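Side-chain contacts in yersinopine dehydrogenase (Yersinia pestis, PDB 6C4M), which catalyses the NADPH-dependent reductive condensation of pyruvate with a histidine-derived amino-acid intermediate, the last step in making the metallophore yersinopine: residues 112-115 with 116-119; 269-272 with 273-277; 399-402 with 403-407; 432-435 with 436-440. One frame throughout, in Å; residues are numbered along the deposited sequence.

Contact 1: residues 112-115 with 116-119; sequences VPAD and HYYA. With NAP (NADP nicotinamide-adenine-dinucleotide phosphate), chain B.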
loop_
_atom_site.group_PDB
_atom_site.type_symbol
_atom_site.label_atom_id
_atom_site.label_comp_id
_atom_site.label_asym_id
_atom_site.label_seq_id
_atom_site.Cartn_x
_atom_site.Cartn_y
_atom_site.Cartn_z
ATOM N N VAL A 112 -7.054 -34.448 -3.433
ATOM C CA VAL A 112 -7.599 -33.685 -4.559
ATOM C C VAL A 112 -8.207 -32.418 -3.955
ATOM O O VAL A 112 -8.409 -32.372 -2.724
ATOM C CB VAL A 112 -8.658 -34.473 -5.342
ATOM C CG1 VAL A 112 -8.065 -35.701 -6.061
ATOM C CG2 VAL A 112 -9.832 -34.825 -4.436
ATOM N N PRO A 113 -8.536 -31.385 -4.737
ATOM C CA PRO A 113 -9.134 -30.187 -4.134
ATOM C C PRO A 113 -10.514 -30.497 -3.580
ATOM O O PRO A 113 -11.221 -31.386 -4.061
ATOM C CB PRO A 113 -9.209 -29.189 -5.303
ATOM C CG PRO A 113 -8.269 -29.720 -6.335
ATOM C CD PRO A 113 -8.305 -31.204 -6.182
ATOM N N ALA A 114 -10.913 -29.725 -2.570
ATOM C CA ALA A 114 -12.157 -30.046 -1.875
ATOM C C ALA A 114 -13.371 -30.027 -2.799
ATOM O O ALA A 114 -14.356 -30.714 -2.522
ATOM C CB ALA A 114 -12.398 -29.093 -0.705
ATOM N N ASP A 115 -13.365 -29.211 -3.861
ATOM C CA ASP A 115 -14.569 -29.184 -4.688
ATOM C C ASP A 115 -14.702 -30.436 -5.556
ATOM O O ASP A 115 -15.648 -30.538 -6.364
ATOM C CB ASP A 115 -14.594 -27.899 -5.556
ATOM C CG ASP A 115 -13.438 -27.831 -6.540
ATOM O OD1 ASP A 115 -12.315 -28.251 -6.174
ATOM O OD2 ASP A 115 -13.646 -27.340 -7.685
ATOM N N HIS A 116 -13.767 -31.378 -5.419
ATOM C CA HIS A 116 -13.786 -32.650 -6.130
ATOM C C HIS A 116 -13.913 -33.847 -5.189
ATOM O O HIS A 116 -13.872 -34.991 -5.657
ATOM C CB HIS A 116 -12.526 -32.790 -6.992
ATOM C CG HIS A 116 -12.553 -31.926 -8.213
ATOM N ND1 HIS A 116 -13.027 -32.381 -9.426
ATOM C CD2 HIS A 116 -12.213 -30.622 -8.402
ATOM C CE1 HIS A 116 -12.972 -31.399 -10.313
ATOM N NE2 HIS A 116 -12.477 -30.324 -9.717
ATOM N N TYR A 117 -14.114 -33.615 -3.892
ATOM C CA TYR A 117 -14.346 -34.733 -2.971
ATOM C C TYR A 117 -15.563 -35.528 -3.405
ATOM O O TYR A 117 -15.537 -36.754 -3.413
ATOM C CB TYR A 117 -14.580 -34.233 -1.562
ATOM C CG TYR A 117 -13.368 -33.651 -0.848
ATOM C CD1 TYR A 117 -12.083 -33.772 -1.374
ATOM C CD2 TYR A 117 -13.517 -32.997 0.359
ATOM C CE1 TYR A 117 -10.993 -33.256 -0.718
ATOM C CE2 TYR A 117 -12.441 -32.485 1.013
ATOM C CZ TYR A 117 -11.167 -32.629 0.481
ATOM O OH TYR A 117 -10.060 -32.118 1.143
ATOM N N TYR A 118 -16.653 -34.837 -3.742
ATOM C CA TYR A 118 -17.897 -35.535 -4.046
ATOM C C TYR A 118 -17.709 -36.454 -5.237
ATOM O O TYR A 118 -18.034 -37.652 -5.173
ATOM C CB TYR A 118 -19.016 -34.542 -4.323
ATOM C CG TYR A 118 -20.319 -35.154 -4.793
ATOM C CD1 TYR A 118 -21.137 -35.849 -3.903
ATOM C CD2 TYR A 118 -20.736 -35.050 -6.126
ATOM C CE1 TYR A 118 -22.338 -36.418 -4.322
ATOM C CE2 TYR A 118 -21.944 -35.618 -6.549
ATOM C CZ TYR A 118 -22.730 -36.302 -5.638
ATOM O OH TYR A 118 -23.930 -36.861 -6.019
ATOM N N ALA A 119 -17.157 -35.903 -6.324
ATOM C CA ALA A 119 -16.992 -36.660 -7.560
ATOM C C ALA A 119 -16.089 -37.866 -7.326
ATOM O O ALA A 119 -16.332 -38.950 -7.867
ATOM C CB ALA A 119 -16.433 -35.733 -8.659
HETATM P PA NAP B . -3.504 -30.020 -7.029
HETATM O O1A NAP B . -4.451 -29.442 -6.052
HETATM O O2A NAP B . -3.165 -29.026 -8.171
HETATM O O5B NAP B . -4.188 -31.387 -7.634
HETATM C C5B NAP B . -4.170 -32.516 -6.731
HETATM C C4B NAP B . -4.793 -33.713 -7.475
HETATM O O4B NAP B . -6.237 -33.286 -7.868
HETATM C C3B NAP B . -4.170 -33.980 -8.565
HETATM O O3B NAP B . -4.157 -35.422 -8.817
HETATM C C2B NAP B . -5.048 -33.267 -9.760
HETATM O O2B NAP B . -4.848 -33.982 -11.028
HETATM C C1B NAP B . -6.276 -33.368 -9.399
HETATM N N9A NAP B . -6.944 -32.132 -9.807
HETATM C C8A NAP B . -6.668 -30.821 -9.714
HETATM N N7A NAP B . -7.692 -30.201 -10.320
HETATM C C5A NAP B . -8.572 -31.149 -10.771
HETATM C C6A NAP B . -9.758 -30.963 -11.435
HETATM N N6A NAP B . -10.508 -29.802 -11.917
HETATM N N1A NAP B . -10.487 -32.036 -11.793
HETATM C C2A NAP B . -10.051 -33.304 -11.485
HETATM N N3A NAP B . -8.871 -33.482 -10.825
HETATM C C4A NAP B . -8.127 -32.376 -10.461
HETATM O O3 NAP B . -2.110 -30.397 -6.217
HETATM P PN NAP B . -1.650 -30.065 -4.702
HETATM O O1N NAP B . -0.868 -31.236 -4.296
HETATM O O2N NAP B . -0.806 -28.772 -4.805
HETATM O O5D NAP B . -2.885 -29.743 -3.627
HETATM C C5D NAP B . -3.409 -30.782 -2.758
HETATM C C4D NAP B . -4.503 -30.119 -1.898
HETATM O O4D NAP B . -3.855 -28.977 -0.990
HETATM C C3D NAP B . -5.444 -29.511 -2.590
HETATM O O3D NAP B . -6.679 -29.545 -1.722
HETATM C C2D NAP B . -5.039 -28.036 -2.698
HETATM O O2D NAP B . -6.158 -27.283 -2.722
HETATM C C1D NAP B . -4.335 -27.816 -1.345
HETATM N N1N NAP B . -3.221 -26.837 -1.370
HETATM C C2N NAP B . -1.955 -27.195 -1.679
HETATM C C3N NAP B . -0.938 -26.214 -1.650
HETATM C C7N NAP B . 0.521 -26.577 -2.002
HETATM O O7N NAP B . 1.421 -25.978 -1.564
HETATM N N7N NAP B . 0.726 -27.687 -2.894
HETATM C C4N NAP B . -1.228 -24.919 -1.325
HETATM C C5N NAP B . -2.489 -24.570 -1.025
HETATM C C6N NAP B . -3.501 -25.536 -1.037
HETATM P P2B NAP B . -3.523 -33.591 -12.018
HETATM O O1X NAP B . -3.909 -32.357 -12.806
HETATM O O2X NAP B . -2.324 -33.296 -11.183
HETATM O O3X NAP B . -3.290 -34.731 -12.983
HETATM O O HOH W 1 -7.720 -32.160 0.041
HETATM O O HOH W 2 -16.866 -31.902 -3.448
HETATM O O HOH W 3 -17.075 -33.054 -6.685
#

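Contact 2: residues 269-272 with 273-277; sequences TLQA and LFYPE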
loop_
_atom_site.group_PDB
_atom_site.type_symbol
_atom_site.label_atom_id
_atom_site.label_comp_id
_atom_site.label_asym_id
_atom_site.label_seq_id
_atom_site.Cartn_x
_atom_site.Cartn_y
_atom_site.Cartn_z
ATOM N N THR A 269 -10.168 -8.408 -11.898
ATOM C CA THR A 269 -9.526 -9.715 -11.973
ATOM C C THR A 269 -10.269 -10.614 -12.934
ATOM O O THR A 269 -9.646 -11.323 -13.728
ATOM C CB THR A 269 -9.457 -10.367 -10.601
ATOM O OG1 THR A 269 -8.655 -9.571 -9.744
ATOM C CG2 THR A 269 -8.805 -11.731 -10.698
ATOM N N LEU A 270 -11.599 -10.570 -12.896
ATOM C CA LEU A 270 -12.393 -11.310 -13.875
ATOM C C LEU A 270 -12.074 -10.865 -15.303
ATOM O O LEU A 270 -12.045 -11.683 -16.229
ATOM C CB LEU A 270 -13.884 -11.129 -13.584
ATOM C CG LEU A 270 -14.392 -11.681 -12.254
ATOM C CD1 LEU A 270 -15.875 -11.347 -12.096
ATOM C CD2 LEU A 270 -14.213 -13.143 -12.198
ATOM N N GLN A 271 -11.827 -9.567 -15.507
ATOM C CA GLN A 271 -11.479 -9.096 -16.846
ATOM C C GLN A 271 -10.144 -9.672 -17.310
ATOM O O GLN A 271 -10.010 -10.080 -18.471
ATOM C CB GLN A 271 -11.439 -7.562 -16.877
ATOM C CG GLN A 271 -11.232 -6.973 -18.276
ATOM C CD GLN A 271 -11.446 -5.475 -18.306
ATOM O OE1 GLN A 271 -12.527 -4.982 -17.968
ATOM N NE2 GLN A 271 -10.404 -4.741 -18.649
ATOM N N ALA A 272 -9.140 -9.708 -16.418
ATOM C CA ALA A 272 -7.861 -10.326 -16.769
ATOM C C ALA A 272 -8.039 -11.809 -17.056
ATOM O O ALA A 272 -7.395 -12.373 -17.946
ATOM C CB ALA A 272 -6.860 -10.131 -15.627
ATOM N N LEU A 273 -8.914 -12.443 -16.303
ATOM C CA LEU A 273 -9.126 -13.876 -16.440
ATOM C C LEU A 273 -9.741 -14.206 -17.791
ATOM O O LEU A 273 -9.320 -15.152 -18.468
ATOM C CB LEU A 273 -10.028 -14.345 -15.307
ATOM C CG LEU A 273 -10.752 -15.669 -15.493
ATOM C CD1 LEU A 273 -9.711 -16.785 -15.469
ATOM C CD2 LEU A 273 -11.766 -15.829 -14.389
ATOM N N PHE A 274 -10.741 -13.432 -18.197
ATOM C CA PHE A 274 -11.536 -13.767 -19.370
ATOM C C PHE A 274 -11.080 -13.079 -20.654
ATOM O O PHE A 274 -11.614 -13.410 -21.725
ATOM C CB PHE A 274 -13.004 -13.431 -19.119
ATOM C CG PHE A 274 -13.710 -14.404 -18.220
ATOM C CD1 PHE A 274 -13.845 -15.757 -18.577
ATOM C CD2 PHE A 274 -14.260 -13.978 -17.033
ATOM C CE1 PHE A 274 -14.511 -16.664 -17.738
ATOM C CE2 PHE A 274 -14.919 -14.859 -16.195
ATOM C CZ PHE A 274 -15.057 -16.222 -16.554
ATOM N N TYR A 275 -10.135 -12.130 -20.578
ATOM C CA TYR A 275 -9.521 -11.478 -21.740
ATOM C C TYR A 275 -8.033 -11.805 -21.705
ATOM O O TYR A 275 -7.206 -10.969 -21.308
ATOM C CB TYR A 275 -9.754 -9.968 -21.715
ATOM C CG TYR A 275 -11.174 -9.577 -22.007
ATOM C CD1 TYR A 275 -12.115 -9.514 -20.992
ATOM C CD2 TYR A 275 -11.592 -9.297 -23.325
ATOM C CE1 TYR A 275 -13.443 -9.151 -21.268
ATOM C CE2 TYR A 275 -12.909 -8.967 -23.600
ATOM C CZ TYR A 275 -13.821 -8.878 -22.573
ATOM O OH TYR A 275 -15.124 -8.541 -22.824
ATOM N N PRO A 276 -7.652 -13.014 -22.115
ATOM C CA PRO A 276 -6.288 -13.492 -21.846
ATOM C C PRO A 276 -5.207 -12.669 -22.478
ATOM O O PRO A 276 -4.031 -12.898 -22.167
ATOM C CB PRO A 276 -6.292 -14.907 -22.431
ATOM C CG PRO A 276 -7.357 -14.895 -23.441
ATOM C CD PRO A 276 -8.423 -13.982 -22.894
ATOM N N GLU A 277 -5.547 -11.738 -23.360
ATOM C CA GLU A 277 -4.537 -10.968 -24.060
ATOM C C GLU A 277 -4.109 -9.718 -23.308
ATOM O O GLU A 277 -3.091 -9.123 -23.669
ATOM C CB GLU A 277 -5.052 -10.588 -25.457
ATOM C CG GLU A 277 -4.068 -10.897 -26.564
ATOM C CD GLU A 277 -3.528 -12.316 -26.489
ATOM O OE1 GLU A 277 -4.340 -13.267 -26.467
ATOM O OE2 GLU A 277 -2.288 -12.478 -26.420
#

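Contact 3: residues 399-402 with 403-407; sequences LPRV and PLEDV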
loop_
_atom_site.group_PDB
_atom_site.type_symbol
_atom_site.label_atom_id
_atom_site.label_comp_id
_atom_site.label_asym_id
_atom_site.label_seq_id
_atom_site.Cartn_x
_atom_site.Cartn_y
_atom_site.Cartn_z
ATOM N N LEU A 399 -11.356 -22.726 -17.222
ATOM C CA LEU A 399 -10.952 -21.817 -16.159
ATOM C C LEU A 399 -9.773 -22.387 -15.390
ATOM O O LEU A 399 -9.728 -23.599 -15.142
ATOM C CB LEU A 399 -12.105 -21.602 -15.197
ATOM C CG LEU A 399 -13.257 -20.827 -15.829
ATOM C CD1 LEU A 399 -14.535 -21.144 -15.093
ATOM C CD2 LEU A 399 -12.958 -19.344 -15.767
ATOM N N PRO A 400 -8.826 -21.552 -14.950
ATOM C CA PRO A 400 -7.772 -22.043 -14.048
ATOM C C PRO A 400 -8.334 -22.326 -12.664
ATOM O O PRO A 400 -9.453 -21.934 -12.320
ATOM C CB PRO A 400 -6.759 -20.908 -14.020
ATOM C CG PRO A 400 -7.550 -19.683 -14.353
ATOM C CD PRO A 400 -8.704 -20.102 -15.207
ATOM N N ARG A 401 -7.538 -23.036 -11.851
ATOM C CA ARG A 401 -8.068 -23.513 -10.582
ATOM C C ARG A 401 -8.452 -22.356 -9.671
ATOM O O ARG A 401 -9.367 -22.481 -8.850
ATOM C CB ARG A 401 -7.058 -24.430 -9.897
ATOM C CG ARG A 401 -5.745 -23.740 -9.551
ATOM C CD ARG A 401 -5.120 -24.301 -8.274
ATOM N NE ARG A 401 -4.054 -25.249 -8.575
ATOM C CZ ARG A 401 -2.766 -24.927 -8.680
ATOM N NH1 ARG A 401 -2.365 -23.667 -8.506
ATOM N NH2 ARG A 401 -1.876 -25.877 -8.954
ATOM N N VAL A 402 -7.764 -21.229 -9.780
ATOM C CA VAL A 402 -8.272 -19.969 -9.255
ATOM C C VAL A 402 -8.905 -19.218 -10.427
ATOM O O VAL A 402 -8.184 -18.845 -11.370
ATOM C CB VAL A 402 -7.162 -19.148 -8.566
ATOM C CG1 VAL A 402 -7.712 -17.823 -8.112
ATOM C CG2 VAL A 402 -6.606 -19.948 -7.359
ATOM N N PRO A 403 -10.226 -18.974 -10.421
ATOM C CA PRO A 403 -11.261 -19.102 -9.379
ATOM C C PRO A 403 -12.186 -20.333 -9.432
ATOM O O PRO A 403 -13.157 -20.380 -8.667
ATOM C CB PRO A 403 -12.107 -17.869 -9.633
ATOM C CG PRO A 403 -12.162 -17.827 -11.179
ATOM C CD PRO A 403 -10.759 -18.317 -11.623
ATOM N N LEU A 404 -11.920 -21.280 -10.326
ATOM C CA LEU A 404 -12.870 -22.385 -10.531
ATOM C C LEU A 404 -13.180 -23.106 -9.222
ATOM O O LEU A 404 -14.354 -23.351 -8.894
ATOM C CB LEU A 404 -12.320 -23.367 -11.564
ATOM C CG LEU A 404 -13.227 -24.565 -11.870
ATOM C CD1 LEU A 404 -14.536 -24.111 -12.445
ATOM C CD2 LEU A 404 -12.525 -25.492 -12.825
ATOM N N GLU A 405 -12.138 -23.461 -8.461
ATOM C CA GLU A 405 -12.337 -24.147 -7.177
ATOM C C GLU A 405 -13.102 -23.260 -6.195
ATOM O O GLU A 405 -14.003 -23.734 -5.482
ATOM C CB GLU A 405 -10.980 -24.551 -6.592
ATOM C CG GLU A 405 -10.256 -25.720 -7.328
ATOM C CD GLU A 405 -8.822 -25.953 -6.807
ATOM O OE1 GLU A 405 -8.509 -25.505 -5.679
ATOM O OE2 GLU A 405 -8.010 -26.563 -7.539
ATOM N N ASP A 406 -12.795 -21.951 -6.200
ATOM C CA ASP A 406 -13.380 -21.009 -5.247
ATOM C C ASP A 406 -14.840 -20.757 -5.566
ATOM O O ASP A 406 -15.672 -20.620 -4.662
ATOM C CB ASP A 406 -12.580 -19.691 -5.262
ATOM C CG ASP A 406 -11.076 -19.929 -5.108
ATOM O OD1 ASP A 406 -10.579 -20.133 -3.968
ATOM O OD2 ASP A 406 -10.394 -19.979 -6.149
ATOM N N VAL A 407 -15.174 -20.705 -6.847
ATOM C CA VAL A 407 -16.562 -20.553 -7.228
ATOM C C VAL A 407 -17.369 -21.763 -6.775
ATOM O O VAL A 407 -18.440 -21.621 -6.174
ATOM C CB VAL A 407 -16.654 -20.311 -8.738
ATOM C CG1 VAL A 407 -18.063 -20.374 -9.205
ATOM C CG2 VAL A 407 -16.047 -18.890 -9.027
#

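Contact 4: residues 432-435 with 436-440; sequences QRFQ and QALKA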
loop_
_atom_site.group_PDB
_atom_site.type_symbol
_atom_site.label_atom_id
_atom_site.label_comp_id
_atom_site.label_asym_id
_atom_site.label_seq_id
_atom_site.Cartn_x
_atom_site.Cartn_y
_atom_site.Cartn_z
ATOM N N GLN A 432 -22.839 -13.560 -8.623
ATOM C CA GLN A 432 -23.541 -12.913 -9.724
ATOM C C GLN A 432 -22.558 -12.289 -10.692
ATOM O O GLN A 432 -22.722 -12.389 -11.911
ATOM C CB GLN A 432 -24.490 -11.858 -9.179
ATOM C CG GLN A 432 -25.692 -12.410 -8.482
ATOM C CD GLN A 432 -26.574 -11.305 -7.957
ATOM O OE1 GLN A 432 -26.134 -10.158 -7.847
ATOM N NE2 GLN A 432 -27.828 -11.628 -7.658
ATOM N N ARG A 433 -21.535 -11.625 -10.163
ATOM C CA ARG A 433 -20.565 -10.951 -11.013
ATOM C C ARG A 433 -19.778 -11.969 -11.824
ATOM O O ARG A 433 -19.601 -11.812 -13.037
ATOM C CB ARG A 433 -19.639 -10.096 -10.140
ATOM C CG ARG A 433 -18.644 -9.236 -10.882
ATOM C CD ARG A 433 -17.558 -8.675 -9.945
ATOM N NE ARG A 433 -18.058 -7.756 -8.912
ATOM C CZ ARG A 433 -17.537 -7.658 -7.692
ATOM N NH1 ARG A 433 -16.503 -8.411 -7.369
ATOM N NH2 ARG A 433 -18.028 -6.798 -6.793
ATOM N N PHE A 434 -19.304 -13.037 -11.160
ATOM C CA PHE A 434 -18.608 -14.113 -11.862
ATOM C C PHE A 434 -19.481 -14.728 -12.958
ATOM O O PHE A 434 -19.031 -14.914 -14.104
ATOM C CB PHE A 434 -18.194 -15.230 -10.885
ATOM C CG PHE A 434 -17.704 -16.439 -11.596
ATOM C CD1 PHE A 434 -16.426 -16.444 -12.125
ATOM C CD2 PHE A 434 -18.535 -17.543 -11.812
ATOM C CE1 PHE A 434 -15.951 -17.532 -12.807
ATOM C CE2 PHE A 434 -18.069 -18.643 -12.502
ATOM C CZ PHE A 434 -16.774 -18.632 -13.013
ATOM N N GLN A 435 -20.711 -15.109 -12.605
ATOM C CA GLN A 435 -21.573 -15.807 -13.559
ATOM C C GLN A 435 -21.845 -14.950 -14.797
ATOM O O GLN A 435 -21.850 -15.459 -15.921
ATOM C CB GLN A 435 -22.887 -16.206 -12.879
ATOM C CG GLN A 435 -23.672 -17.363 -13.516
ATOM C CD GLN A 435 -22.836 -18.603 -13.833
ATOM O OE1 GLN A 435 -22.035 -19.072 -13.023
ATOM N NE2 GLN A 435 -23.016 -19.123 -15.041
ATOM N N GLN A 436 -22.064 -13.647 -14.615
ATOM C CA GLN A 436 -22.297 -12.778 -15.775
ATOM C C GLN A 436 -21.064 -12.690 -16.667
ATOM O O GLN A 436 -21.174 -12.760 -17.894
ATOM C CB GLN A 436 -22.721 -11.399 -15.317
ATOM C CG GLN A 436 -22.977 -10.424 -16.470
ATOM C CD GLN A 436 -23.638 -9.179 -15.979
ATOM O OE1 GLN A 436 -22.997 -8.339 -15.354
ATOM N NE2 GLN A 436 -24.947 -9.078 -16.188
ATOM N N ALA A 437 -19.879 -12.562 -16.074
ATOM C CA ALA A 437 -18.640 -12.553 -16.851
ATOM C C ALA A 437 -18.401 -13.886 -17.552
ATOM O O ALA A 437 -17.904 -13.928 -18.687
ATOM C CB ALA A 437 -17.459 -12.239 -15.934
ATOM N N LEU A 438 -18.673 -14.995 -16.862
ATOM C CA LEU A 438 -18.533 -16.304 -17.485
ATOM C C LEU A 438 -19.498 -16.444 -18.658
ATOM O O LEU A 438 -19.125 -16.951 -19.721
ATOM C CB LEU A 438 -18.790 -17.400 -16.451
ATOM C CG LEU A 438 -18.777 -18.836 -16.973
ATOM C CD1 LEU A 438 -17.432 -19.162 -17.626
ATOM C CD2 LEU A 438 -19.133 -19.875 -15.880
ATOM N N LYS A 439 -20.747 -16.016 -18.482
ATOM C CA LYS A 439 -21.701 -16.110 -19.589
ATOM C C LYS A 439 -21.220 -15.291 -20.781
ATOM O O LYS A 439 -21.327 -15.729 -21.931
ATOM C CB LYS A 439 -23.091 -15.631 -19.160
ATOM C CG LYS A 439 -23.850 -16.591 -18.215
ATOM C CD LYS A 439 -25.283 -16.075 -17.899
ATOM C CE LYS A 439 -26.014 -16.930 -16.833
ATOM N NZ LYS A 439 -27.266 -16.263 -16.322
ATOM N N ALA A 440 -20.670 -14.103 -20.521
ATOM C CA ALA A 440 -20.197 -13.260 -21.615
ATOM C C ALA A 440 -19.026 -13.917 -22.324
ATOM O O ALA A 440 -18.950 -13.899 -23.559
ATOM C CB ALA A 440 -19.807 -11.861 -21.103
#

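Contact 1: residues 112-115 with 116-119
Tyr117 folds its ring back over Ala114 where the loop after strand 107-110 runs into helix 117-121, a strand-to-helix connection of the Rossmann-type NADP-binding domain. From CB, which rests 3.7 Å from Ala114 O, the chain leaves with CG anti to the carbonyl carbon (chi1 -71°). The ring then lies flat above Ala114: its centroid is 3.5 Å from Ala114 CA, a CH-pi contact almost on the ring normal. Tyr117 CD1 meets Val112 CG2 at 3.9 Å in the ring plane, and Ala114 CB, under the same face as CA, packs against CE2. Backbone bonds from His116 N to Pro113 O and from Tyr117 N to Ala114 O close a 3-10 turn ahead of the helix.

His116, the N-cap residue, turns one ring face to the adenine, with NAP C5A over it toward the rim; Asp115 O lies over the opposite face. The Asp115 carboxylate stands nearly perpendicular to this imidazole, and its OD2 is hydrogen-bonded to His408 in helix 401-419. Val112 and Pro113 border the adenosine ribose, Pro113 CD approaching NAP O4B at 3.4 Å. At the end of the tyrosine, Tyr117 OH donates to water 1 over 2.6 Å. Water 1 in turn donates to Val112 O over 2.9 Å.

Contact 2: residues 269-272 with 273-277
The Tyr275 ring receives the carbonyl oxygen of Gln271 at its edge, in the ring plane, with Tyr275 CD1 3.3 Å from Gln271 O. The same ring carbon meets the aliphatic part of Gln271, whose CG lies 3.8 Å from Tyr275 CD1, while the glutamine amide is turned 76° from the ring. Arg444 of helix 425-445 adds a cation-pi contact to this ring. The neighbouring Phe274 ring has Leu273 CD2 over one face, displaced toward the rim, and Leu270 O comes obliquely, 3.3 Å from Phe274 CD2. Leu270 CD2 reaches Phe274 CE2 only loosely, at 4.4 Å, and the phenyl also meets the Phe441 ring.

All this happens at the C-terminal end of helix 267-274. Leu273 N, Phe274 N and Tyr275 N bond back to Thr269 O, Leu270 O and Gln271 O, each over 2.9 Å. The third bond is the most bent, with 135° at the hydrogen, as the chain leaves helical geometry at Tyr275. Gln271 runs extended with CG anti to the backbone N (chi1 -174°), which carries NE2 out to Gln278 OE1 in the chain after the helix. Thr269 OG1, at the other end, is tied to Leu263 O.

The buried side is apolar, with Leu270, Leu273 and Phe274, whereas Gln271 and Tyr275 line the exposed side. Arg444 also makes a weak hydrogen bond to Phe274 O, so its positive charge probably complements the partial negative charge at this helix C-terminus.

Contact 3: residues 399-402 with 403-407
Arg401 carries CG between its backbone N and carbonyl carbon (chi1 62°), and Glu405, one turn on, stretches out from a CG set beside its own N (chi1 -71°); together these torsions lay the two side chains alongside, pointing the same way. The touching is done by Glu405 OE2, 3.3 Å from Arg401 CB and 3.7 Å from Arg401 CD. OE2 sits at the guanidinium edge, but Arg401 NE remains 4.3 Å from Glu405 OE2, beyond salt-bridge range, with the two planes 59° apart. Bends at chi2 and chi3 carry the guanidinium onward to the cofactor, where Arg401 NH2 makes a salt bridge to the NADP phosphate oxygen O2A.

This is the start of helix 401-419, with Pro400 at the N-cap. Leu404 N bonds to Pro400 O at 3.2 Å, and Glu405 N bonds to Arg401 O at 3.0 Å. The peptide between Val402 and Pro403 is cis, and the proline nitrogen has no hydrogen to give, so Leu404 N and Glu405 N make the bonds back.

Leu399 and Leu404 cross at about a right angle, Leu399 CD1 to Leu404 CD1 4.0 Å. Asp406 OD2 borders Val402, 3.8 Å from Val402 CA. The other carboxylate oxygen, Asp406 OD1, is hydrogen-bonded to ND1 of His260, the inferred proton donor/acceptor, which Val402 also touches; this bond probably helps position the His260 ring.

Contact 4: residues 432-435 with 436-440
Phe434 and Leu438 form the tight side of this helical turn, running side by side in the same direction. Leu438 CD2 presses on the far end of the phenyl, 3.7 Å from Phe434 CE2 and 3.9 Å from Phe434 CZ, while Leu438 CB lies above one ring face, toward its rim. Both chains put CG anti to the backbone N (Phe434 chi1 170°, Leu438 chi1 176°), which keeps them abreast one turn apart. The bond from Leu438 N to Phe434 O is short, at 2.8 Å.

The polar flank is looser. Gln435 bends at chi2 (49°), so its amide swings over toward the next turn: Gln435 NE2 stands 4.0 Å from Leu438 CD2, and Gln435 CG is 4.1 Å from Lys439 CE. Its OE1 is hydrogen-bonded to Arg411 of helix 401-419. Lys439 is extended, and its CG rests 3.2 Å from Gln435 O, the same carbonyl that accepts Lys439 N. Gln432 and Gln436 are exposed; between them the backbone bond from Gln436 N to Gln432 O, at 3.1 Å, holds the turn, and their side-chain ends lead away from it.

Arg433 and Phe434 lean on Leu270 of helix 267-274, with Arg433 NH1 bonded to Leu265 O in the loop before that helix, and one turn further on Ala437 and Leu438 continue the packing along the same neighbour. Phe434 also reaches Pro403, so its ring lies between helix 401-419 and helix 267-274.

How the contacts relate
Contact 3 touches each of the other three. Toward the cofactor, Pro113 CG of contact 1 lies 3.4 Å from Glu405 OE2, and contacts 1 and 3 both supply residues to the NADP pocket. Away from it, Leu273 CD1 of contact 2 meets Pro400 CD at 3.5 Å, and Phe434 CE2 of contact 4 meets Val407 CG1 at 3.7 Å. Contacts 2 and 4 join directly, with Phe274 CZ 3.6 Å from Leu438 CA, completing a three-helix cluster. The nearest atoms of contacts 1 and 2 are about 13 Å apart. Asp406 of contact 3 is bonded to His260, whereas the side chain of Thr269 lies about 9 Å from that of His260 and the side chain of Phe434 about 11 Å.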